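PDB 2YQU: 2-oxoglutarate dehydrogenase E3 component from Thermus thermophilus, which probably oxidises protein-bound dihydrolipoyl groups back to lipoyl groups, using FAD and passing the electrons to NAD(+). Local coordinates for residues Ile46-Thr55 / Leu80-Asn91. Numbering follows the deposited sequence.
With FAD (flavin-adenine dinucleotide), chain D.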
ATOM      1  N   ILE A  46     -15.935  -1.203   9.515  1.00 15.62           N
ATOM      2  CA  ILE A  46     -16.377  -0.386   8.397  1.00 15.69           C
ATOM      3  C   ILE A  46     -16.714   1.046   8.824  1.00 15.49           C
ATOM      4  O   ILE A  46     -16.137   1.975   8.278  1.00 15.32           O
ATOM      5  CB  ILE A  46     -17.514  -1.075   7.619  1.00 15.72           C
ATOM      6  CG1 ILE A  46     -16.983  -2.359   6.960  1.00 16.58           C
ATOM      7  CG2 ILE A  46     -18.123  -0.132   6.586  1.00 16.05           C
ATOM      8  CD1 ILE A  46     -15.788  -2.153   6.009  1.00 16.15           C
ATOM      9  N   PRO A  47     -17.617   1.257   9.778  1.00 15.15           N
ATOM     10  CA  PRO A  47     -17.887   2.643  10.198  1.00 15.56           C
ATOM     11  C   PRO A  47     -16.650   3.338  10.785  1.00 15.81           C
ATOM     12  O   PRO A  47     -16.467   4.529  10.518  1.00 16.62           O
ATOM     13  CB  PRO A  47     -19.009   2.498  11.233  1.00 15.52           C
ATOM     14  CG  PRO A  47     -18.927   1.079  11.693  1.00 15.36           C
ATOM     15  CD  PRO A  47     -18.461   0.288  10.503  1.00 14.86           C
ATOM     16  N   SER A  48     -15.807   2.616  11.525  1.00 15.69           N
ATOM     17  CA  SER A  48     -14.641   3.232  12.155  1.00 15.60           C
ATOM     18  C   SER A  48     -13.641   3.668  11.095  1.00 15.35           C
ATOM     19  O   SER A  48     -13.084   4.761  11.192  1.00 15.15           O
ATOM     20  CB  SER A  48     -13.983   2.324  13.203  1.00 15.60           C
ATOM     21  OG  SER A  48     -13.619   1.064  12.673  1.00 17.62           O
ATOM     22  N   LYS A  49     -13.429   2.836  10.076  1.00 15.24           N
ATOM     23  CA  LYS A  49     -12.514   3.222   8.991  1.00 15.49           C
ATOM     24  C   LYS A  49     -13.071   4.370   8.148  1.00 14.84           C
ATOM     25  O   LYS A  49     -12.308   5.221   7.698  1.00 14.73           O
ATOM     26  CB  LYS A  49     -12.085   2.018   8.139  1.00 16.16           C
ATOM     27  CG  LYS A  49     -10.692   1.468   8.530  1.00 17.47           C
ATOM     28  CD  LYS A  49     -10.508   1.352  10.065  1.00 20.70           C
ATOM     29  CE  LYS A  49     -10.897   0.032  10.619  1.00 20.73           C
ATOM     30  NZ  LYS A  49     -10.947   0.031  12.149  1.00 21.43           N
ATOM     31  N   ALA A  50     -14.386   4.418   7.964  1.00 14.79           N
ATOM     32  CA  ALA A  50     -15.031   5.564   7.301  1.00 14.52           C
ATOM     33  C   ALA A  50     -14.691   6.865   8.037  1.00 14.55           C
ATOM     34  O   ALA A  50     -14.274   7.855   7.419  1.00 14.78           O
ATOM     35  CB  ALA A  50     -16.544   5.365   7.220  1.00 14.75           C
ATOM     36  N   LEU A  51     -14.804   6.838   9.357  1.00 14.32           N
ATOM     37  CA  LEU A  51     -14.516   8.004  10.177  1.00 13.83           C
ATOM     38  C   LEU A  51     -13.030   8.325  10.173  1.00 13.29           C
ATOM     39  O   LEU A  51     -12.656   9.479  10.116  1.00 13.68           O
ATOM     40  CB  LEU A  51     -14.986   7.805  11.620  1.00 13.67           C
ATOM     41  CG  LEU A  51     -16.507   7.803  11.836  1.00 13.71           C
ATOM     42  CD1 LEU A  51     -16.787   7.580  13.305  1.00 13.88           C
ATOM     43  CD2 LEU A  51     -17.178   9.084  11.370  1.00 14.66           C
ATOM     44  N   LEU A  52     -12.188   7.301  10.227  1.00 13.57           N
ATOM     45  CA  LEU A  52     -10.745   7.515  10.258  1.00 13.51           C
ATOM     46  C   LEU A  52     -10.208   8.100   8.947  1.00 14.10           C
ATOM     47  O   LEU A  52      -9.383   9.019   8.966  1.00 13.44           O
ATOM     48  CB  LEU A  52     -10.010   6.212  10.578  1.00 14.04           C
ATOM     49  CG  LEU A  52     -10.052   5.821  12.060  1.00 13.95           C
ATOM     50  CD1 LEU A  52      -9.822   4.331  12.221  1.00 14.24           C
ATOM     51  CD2 LEU A  52      -9.025   6.623  12.869  1.00 14.60           C
ATOM     52  N   GLU A  53     -10.649   7.562   7.817  1.00 14.65           N
ATOM     53  CA  GLU A  53     -10.151   8.022   6.519  1.00 15.54           C
ATOM     54  C   GLU A  53     -10.552   9.473   6.278  1.00 15.55           C
ATOM     55  O   GLU A  53      -9.736  10.274   5.833  1.00 15.90           O
ATOM     56  CB  GLU A  53     -10.672   7.141   5.384  1.00 16.01           C
ATOM     57  CG  GLU A  53     -10.050   5.753   5.352  1.00 17.70           C
ATOM     58  CD  GLU A  53      -8.646   5.742   4.781  1.00 19.47           C
ATOM     59  OE1 GLU A  53      -8.107   4.649   4.550  1.00 19.17           O
ATOM     60  OE2 GLU A  53      -8.075   6.822   4.542  1.00 22.30           O
ATOM     61  N   THR A  54     -11.806   9.799   6.578  1.00 15.46           N
ATOM     62  CA  THR A  54     -12.343  11.134   6.326  1.00 15.55           C
ATOM     63  C   THR A  54     -11.788  12.168   7.290  1.00 15.63           C
ATOM     64  O   THR A  54     -11.447  13.267   6.871  1.00 15.28           O
ATOM     65  CB  THR A  54     -13.892  11.148   6.367  1.00 15.75           C
ATOM     66  OG1 THR A  54     -14.377  10.465   7.533  1.00 15.87           O
ATOM     67  CG2 THR A  54     -14.471  10.382   5.188  1.00 15.51           C
ATOM     68  N   THR A  55     -11.693  11.829   8.575  1.00 15.84           N
ATOM     69  CA  THR A  55     -11.159  12.785   9.549  1.00 15.65           C
ATOM     70  C   THR A  55      -9.687  13.013   9.301  1.00 15.99           C
ATOM     71  O   THR A  55      -9.184  14.095   9.561  1.00 15.58           O
ATOM     72  CB  THR A  55     -11.374  12.351  11.015  1.00 15.79           C
ATOM     73  OG1 THR A  55     -10.888  11.018  11.224  1.00 15.08           O
ATOM     74  CG2 THR A  55     -12.856  12.316  11.359  1.00 15.29           C
ATOM     75  N   LEU A  80     -20.448  14.050   7.653  1.00 17.00           N
ATOM     76  CA  LEU A  80     -19.462  13.054   8.070  1.00 16.60           C
ATOM     77  C   LEU A  80     -20.161  11.755   8.467  1.00 16.19           C
ATOM     78  O   LEU A  80     -19.766  10.671   8.041  1.00 15.78           O
ATOM     79  CB  LEU A  80     -18.625  13.576   9.248  1.00 16.68           C
ATOM     80  CG  LEU A  80     -17.384  12.751   9.630  1.00 17.59           C
ATOM     81  CD1 LEU A  80     -16.241  13.092   8.709  1.00 17.75           C
ATOM     82  CD2 LEU A  80     -16.979  12.977  11.079  1.00 17.67           C
ATOM     83  N   MET A  81     -21.229  11.879   9.247  1.00 15.80           N
ATOM     84  CA  MET A  81     -21.977  10.721   9.729  1.00 15.43           C
ATOM     85  C   MET A  81     -22.797  10.102   8.597  1.00 16.08           C
ATOM     86  O   MET A  81     -22.991   8.888   8.566  1.00 16.35           O
ATOM     87  CB  MET A  81     -22.877  11.116  10.901  1.00 15.21           C
ATOM     88  CG  MET A  81     -22.103  11.475  12.155  0.50 13.23           C
ATOM     89  SD  MET A  81     -21.253  10.054  12.843  0.50  9.32           S
ATOM     90  CE  MET A  81     -20.361  10.805  14.154  0.50 10.30           C
ATOM     91  N   ALA A  82     -23.251  10.930   7.659  1.00 16.13           N
ATOM     92  CA  ALA A  82     -24.006  10.447   6.509  1.00 16.52           C
ATOM     93  C   ALA A  82     -23.118   9.568   5.627  1.00 16.73           C
ATOM     94  O   ALA A  82     -23.560   8.544   5.134  1.00 17.40           O
ATOM     95  CB  ALA A  82     -24.577  11.606   5.712  1.00 16.44           C
ATOM     96  N   HIS A  83     -21.865   9.969   5.445  1.00 16.93           N
ATOM     97  CA  HIS A  83     -20.913   9.172   4.676  1.00 16.93           C
ATOM     98  C   HIS A  83     -20.711   7.816   5.361  1.00 17.03           C
ATOM     99  O   HIS A  83     -20.747   6.775   4.712  1.00 17.15           O
ATOM    100  CB  HIS A  83     -19.569   9.897   4.532  1.00 17.06           C
ATOM    101  CG  HIS A  83     -18.492   9.036   3.954  1.00 16.79           C
ATOM    102  ND1 HIS A  83     -18.497   8.627   2.637  1.00 16.99           N
ATOM    103  CD2 HIS A  83     -17.398   8.475   4.522  1.00 16.77           C
ATOM    104  CE1 HIS A  83     -17.443   7.859   2.418  1.00 16.73           C
ATOM    105  NE2 HIS A  83     -16.764   7.745   3.544  1.00 15.10           N
ATOM    106  N   LYS A  84     -20.515   7.848   6.676  1.00 17.32           N
ATOM    107  CA  LYS A  84     -20.310   6.642   7.470  1.00 17.39           C
ATOM    108  C   LYS A  84     -21.475   5.687   7.253  1.00 17.61           C
ATOM    109  O   LYS A  84     -21.278   4.512   6.948  1.00 17.82           O
ATOM    110  CB  LYS A  84     -20.205   7.002   8.953  1.00 17.46           C
ATOM    111  CG  LYS A  84     -19.992   5.811   9.898  1.00 17.27           C
ATOM    112  CD  LYS A  84     -20.239   6.189  11.361  1.00 17.39           C
ATOM    113  CE  LYS A  84     -21.715   6.517  11.624  1.00 18.78           C
ATOM    114  NZ  LYS A  84     -22.052   6.533  13.067  1.00 18.88           N
ATOM    115  N   ASP A  85     -22.686   6.213   7.384  1.00 17.87           N
ATOM    116  CA  ASP A  85     -23.894   5.400   7.282  1.00 18.05           C
ATOM    117  C   ASP A  85     -24.068   4.812   5.884  1.00 18.35           C
ATOM    118  O   ASP A  85     -24.510   3.681   5.746  1.00 18.29           O
ATOM    119  CB  ASP A  85     -25.136   6.222   7.624  1.00 18.39           C
ATOM    120  CG  ASP A  85     -25.254   6.522   9.105  1.00 19.50           C
ATOM    121  OD1 ASP A  85     -25.959   7.497   9.444  1.00 22.63           O
ATOM    122  OD2 ASP A  85     -24.686   5.854   9.992  1.00 20.98           O
ATOM    123  N   LYS A  86     -23.725   5.593   4.865  1.00 18.66           N
ATOM    124  CA  LYS A  86     -23.848   5.173   3.471  1.00 19.29           C
ATOM    125  C   LYS A  86     -22.862   4.047   3.153  1.00 19.06           C
ATOM    126  O   LYS A  86     -23.196   3.107   2.431  1.00 19.31           O
ATOM    127  CB  LYS A  86     -23.593   6.369   2.553  1.00 19.83           C
ATOM    128  CG  LYS A  86     -23.818   6.112   1.082  1.00 22.10           C
ATOM    129  CD  LYS A  86     -23.795   7.430   0.311  1.00 24.68           C
ATOM    130  CE  LYS A  86     -23.995   7.223  -1.175  1.00 26.51           C
ATOM    131  NZ  LYS A  86     -24.306   8.511  -1.849  1.00 28.11           N
ATOM    132  N   VAL A  87     -21.652   4.145   3.691  1.00 18.90           N
ATOM    133  CA  VAL A  87     -20.648   3.105   3.496  1.00 18.90           C
ATOM    134  C   VAL A  87     -21.140   1.806   4.140  1.00 19.25           C
ATOM    135  O   VAL A  87     -21.034   0.735   3.550  1.00 19.15           O
ATOM    136  CB  VAL A  87     -19.279   3.501   4.098  1.00 19.00           C
ATOM    137  CG1 VAL A  87     -18.312   2.330   4.035  1.00 19.24           C
ATOM    138  CG2 VAL A  87     -18.691   4.718   3.390  1.00 19.29           C
ATOM    139  N   VAL A  88     -21.681   1.911   5.353  1.00 19.50           N
ATOM    140  CA  VAL A  88     -22.193   0.744   6.072  1.00 19.80           C
ATOM    141  C   VAL A  88     -23.351   0.117   5.303  1.00 20.31           C
ATOM    142  O   VAL A  88     -23.375  -1.101   5.116  1.00 19.89           O
ATOM    143  CB  VAL A  88     -22.635   1.114   7.509  1.00 19.63           C
ATOM    144  CG1 VAL A  88     -23.470  -0.001   8.142  1.00 20.24           C
ATOM    145  CG2 VAL A  88     -21.403   1.422   8.381  1.00 19.02           C
ATOM    146  N   GLN A  89     -24.296   0.954   4.865  1.00 21.17           N
ATOM    147  CA  GLN A  89     -25.472   0.508   4.106  1.00 22.12           C
ATOM    148  C   GLN A  89     -25.048  -0.268   2.849  1.00 21.88           C
ATOM    149  O   GLN A  89     -25.601  -1.314   2.561  1.00 22.00           O
ATOM    150  CB  GLN A  89     -26.402   1.701   3.769  1.00 22.86           C
ATOM    151  CG  GLN A  89     -27.077   1.705   2.363  1.00 26.02           C
ATOM    152  CD  GLN A  89     -26.662   2.908   1.490  1.00 28.95           C
ATOM    153  OE1 GLN A  89     -25.603   2.887   0.834  1.00 29.98           O
ATOM    154  NE2 GLN A  89     -27.491   3.954   1.488  1.00 29.20           N
ATOM    155  N   ALA A  90     -24.042   0.232   2.134  1.00 21.74           N
ATOM    156  CA  ALA A  90     -23.572  -0.401   0.900  1.00 21.98           C
ATOM    157  C   ALA A  90     -22.946  -1.764   1.168  1.00 22.39           C
ATOM    158  O   ALA A  90     -23.126  -2.703   0.391  1.00 22.20           O
ATOM    159  CB  ALA A  90     -22.564   0.501   0.183  1.00 21.90           C
ATOM    160  N   ASN A  91     -22.218  -1.869   2.275  1.00 22.56           N
ATOM    161  CA  ASN A  91     -21.555  -3.111   2.646  1.00 23.14           C
ATOM    162  C   ASN A  91     -22.545  -4.181   3.112  1.00 23.18           C
ATOM    163  O   ASN A  91     -22.417  -5.341   2.711  1.00 23.46           O
ATOM    164  CB  ASN A  91     -20.498  -2.861   3.727  1.00 23.36           C
ATOM    165  CG  ASN A  91     -19.186  -2.386   3.161  1.00 24.16           C
ATOM    166  OD1 ASN A  91     -18.301  -3.181   2.889  1.00 27.04           O
ATOM    167  ND2 ASN A  91     -19.051  -1.082   2.989  1.00 25.65           N
TER
HETATM  168  PA  FAD D1601     -19.141 -10.716  14.786  1.00 14.89           P
HETATM  169  O1A FAD D1601     -19.296 -10.041  16.097  1.00 14.95           O
HETATM  170  O2A FAD D1601     -18.660  -9.775  13.673  1.00 16.29           O
HETATM  171  O5B FAD D1601     -20.526 -11.420  14.399  1.00 16.44           O
HETATM  172  C5B FAD D1601     -21.239 -12.138  15.375  1.00 15.84           C
HETATM  173  C4B FAD D1601     -22.706 -12.040  15.016  1.00 16.54           C
HETATM  174  O4B FAD D1601     -23.396 -13.060  15.709  1.00 15.82           O
HETATM  175  C3B FAD D1601     -23.334 -10.714  15.440  1.00 16.43           C
HETATM  176  O3B FAD D1601     -23.893 -10.061  14.322  1.00 18.40           O
HETATM  177  C2B FAD D1601     -24.409 -11.102  16.437  1.00 17.07           C
HETATM  178  O2B FAD D1601     -25.575 -10.324  16.287  1.00 17.80           O
HETATM  179  C1B FAD D1601     -24.655 -12.565  16.108  1.00 16.43           C
HETATM  180  N9A FAD D1601     -25.114 -13.433  17.197  1.00 15.67           N
HETATM  181  C8A FAD D1601     -24.528 -13.651  18.418  1.00 16.35           C
HETATM  182  N7A FAD D1601     -25.247 -14.572  19.085  1.00 15.77           N
HETATM  183  C5A FAD D1601     -26.288 -14.946  18.305  1.00 15.76           C
HETATM  184  C6A FAD D1601     -27.333 -15.847  18.486  1.00 16.54           C
HETATM  185  N6A FAD D1601     -27.396 -16.671  19.529  1.00 17.13           N
HETATM  186  N1A FAD D1601     -28.235 -15.995  17.464  1.00 16.57           N
HETATM  187  C2A FAD D1601     -28.145 -15.295  16.286  1.00 17.84           C
HETATM  188  N3A FAD D1601     -27.101 -14.411  16.111  1.00 17.71           N
HETATM  189  C4A FAD D1601     -26.207 -14.243  17.113  1.00 17.23           C
HETATM  190  N1  FAD D1601     -11.307  -5.992  13.149  1.00 13.87           N
HETATM  191  C2  FAD D1601     -10.407  -5.908  12.108  1.00 15.26           C
HETATM  192  O2  FAD D1601      -9.876  -6.920  11.639  1.00 15.30           O
HETATM  193  N3  FAD D1601     -10.091  -4.680  11.583  1.00 14.21           N
HETATM  194  C4  FAD D1601     -10.656  -3.532  12.092  1.00 14.06           C
HETATM  195  O4  FAD D1601     -10.490  -2.504  11.458  1.00 14.73           O
HETATM  196  C4X FAD D1601     -11.573  -3.598  13.140  1.00 14.85           C
HETATM  197  N5  FAD D1601     -12.149  -2.447  13.656  1.00 15.70           N
HETATM  198  C5X FAD D1601     -13.064  -2.555  14.701  1.00 16.28           C
HETATM  199  C6  FAD D1601     -13.640  -1.392  15.220  1.00 14.37           C
HETATM  200  C7  FAD D1601     -14.562  -1.479  16.274  1.00 15.29           C
HETATM  201  C7M FAD D1601     -15.240  -0.216  16.737  1.00 13.13           C
HETATM  202  C8  FAD D1601     -14.905  -2.721  16.799  1.00 15.42           C
HETATM  203  C8M FAD D1601     -16.107  -2.881  17.694  1.00 15.38           C
HETATM  204  C9  FAD D1601     -14.324  -3.879  16.281  1.00 16.03           C
HETATM  205  C9A FAD D1601     -13.395  -3.802  15.236  1.00 15.87           C
HETATM  206  N10 FAD D1601     -12.798  -4.956  14.720  1.00 15.97           N
HETATM  207  C10 FAD D1601     -11.895  -4.844  13.673  1.00 13.75           C
HETATM  208  C1' FAD D1601     -13.013  -6.319  15.325  1.00 16.19           C
HETATM  209  C2' FAD D1601     -14.051  -7.060  14.477  1.00 16.14           C
HETATM  210  O2' FAD D1601     -15.273  -6.339  14.440  1.00 15.73           O
HETATM  211  C3' FAD D1601     -14.269  -8.493  14.951  1.00 16.03           C
HETATM  212  O3' FAD D1601     -13.022  -9.151  15.066  1.00 13.27           O
HETATM  213  C4' FAD D1601     -15.129  -9.270  13.961  1.00 14.91           C
HETATM  214  O4' FAD D1601     -16.379  -8.644  13.798  1.00 15.50           O
HETATM  215  C5' FAD D1601     -15.292 -10.726  14.414  1.00 15.94           C
HETATM  216  O5' FAD D1601     -16.154 -11.415  13.535  1.00 15.96           O
HETATM  217  P   FAD D1601     -17.066 -12.626  14.068  1.00 14.53           P
HETATM  218  O1P FAD D1601     -17.786 -13.237  12.910  1.00 15.86           O
HETATM  219  O2P FAD D1601     -16.265 -13.582  14.934  1.00 16.19           O
HETATM  220  O3P FAD D1601     -18.160 -11.966  15.054  1.00 15.22           O
HETATM  221  O   HOH W   1     -17.203   9.485   7.769  1.00 22.41           O
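Leu-80 branches over two residues of helix 46-55: CD2 lies 3.9 Å from Leu-51 CD2, and CD1 packs on Thr-54 OG1 at 3.4 Å. Its carbonyl O accepts from a water that also donates to Thr-54 OG1, which itself donates to Ala-50 O. His-83 offers CD2 to Thr-54 CG2 at 3.6 Å, approached obliquely, with Val-87 CG2 over one ring face; its NE2 is hydrogen-bonded to Ala-378 O of the second subunit. Lys-84 crosses Ala-50, where the CA atoms are 5.4 Å apart and the segment axes run roughly antiparallel (141°). Its CG touches Pro-47 CB, and the chain then bends (chi3 67°), sending NZ to Leu-161 O. Val-87 CG1 meets Ile-46 CG2 at 3.6 Å, while Val-88 CG2 packs on Pro-47 CD. Asn-91 ND2, gripping Val-87 O almost straight (2.7 Å, N-H...O 174°), lies against Ile-46 CG2. From helix 46-55, Lys-49 NZ donates to FAD N5 (3.1 Å) and pairs with Glu-181; a methionine here would probably leave N5 without this donor and Glu-181 without this countercharge. Mainly apolar, van der Waals contact thus backs the flavin-binding helix of this disulfide oxidoreductase, while polar groups bond to their own helix, the bridging water or outside partners.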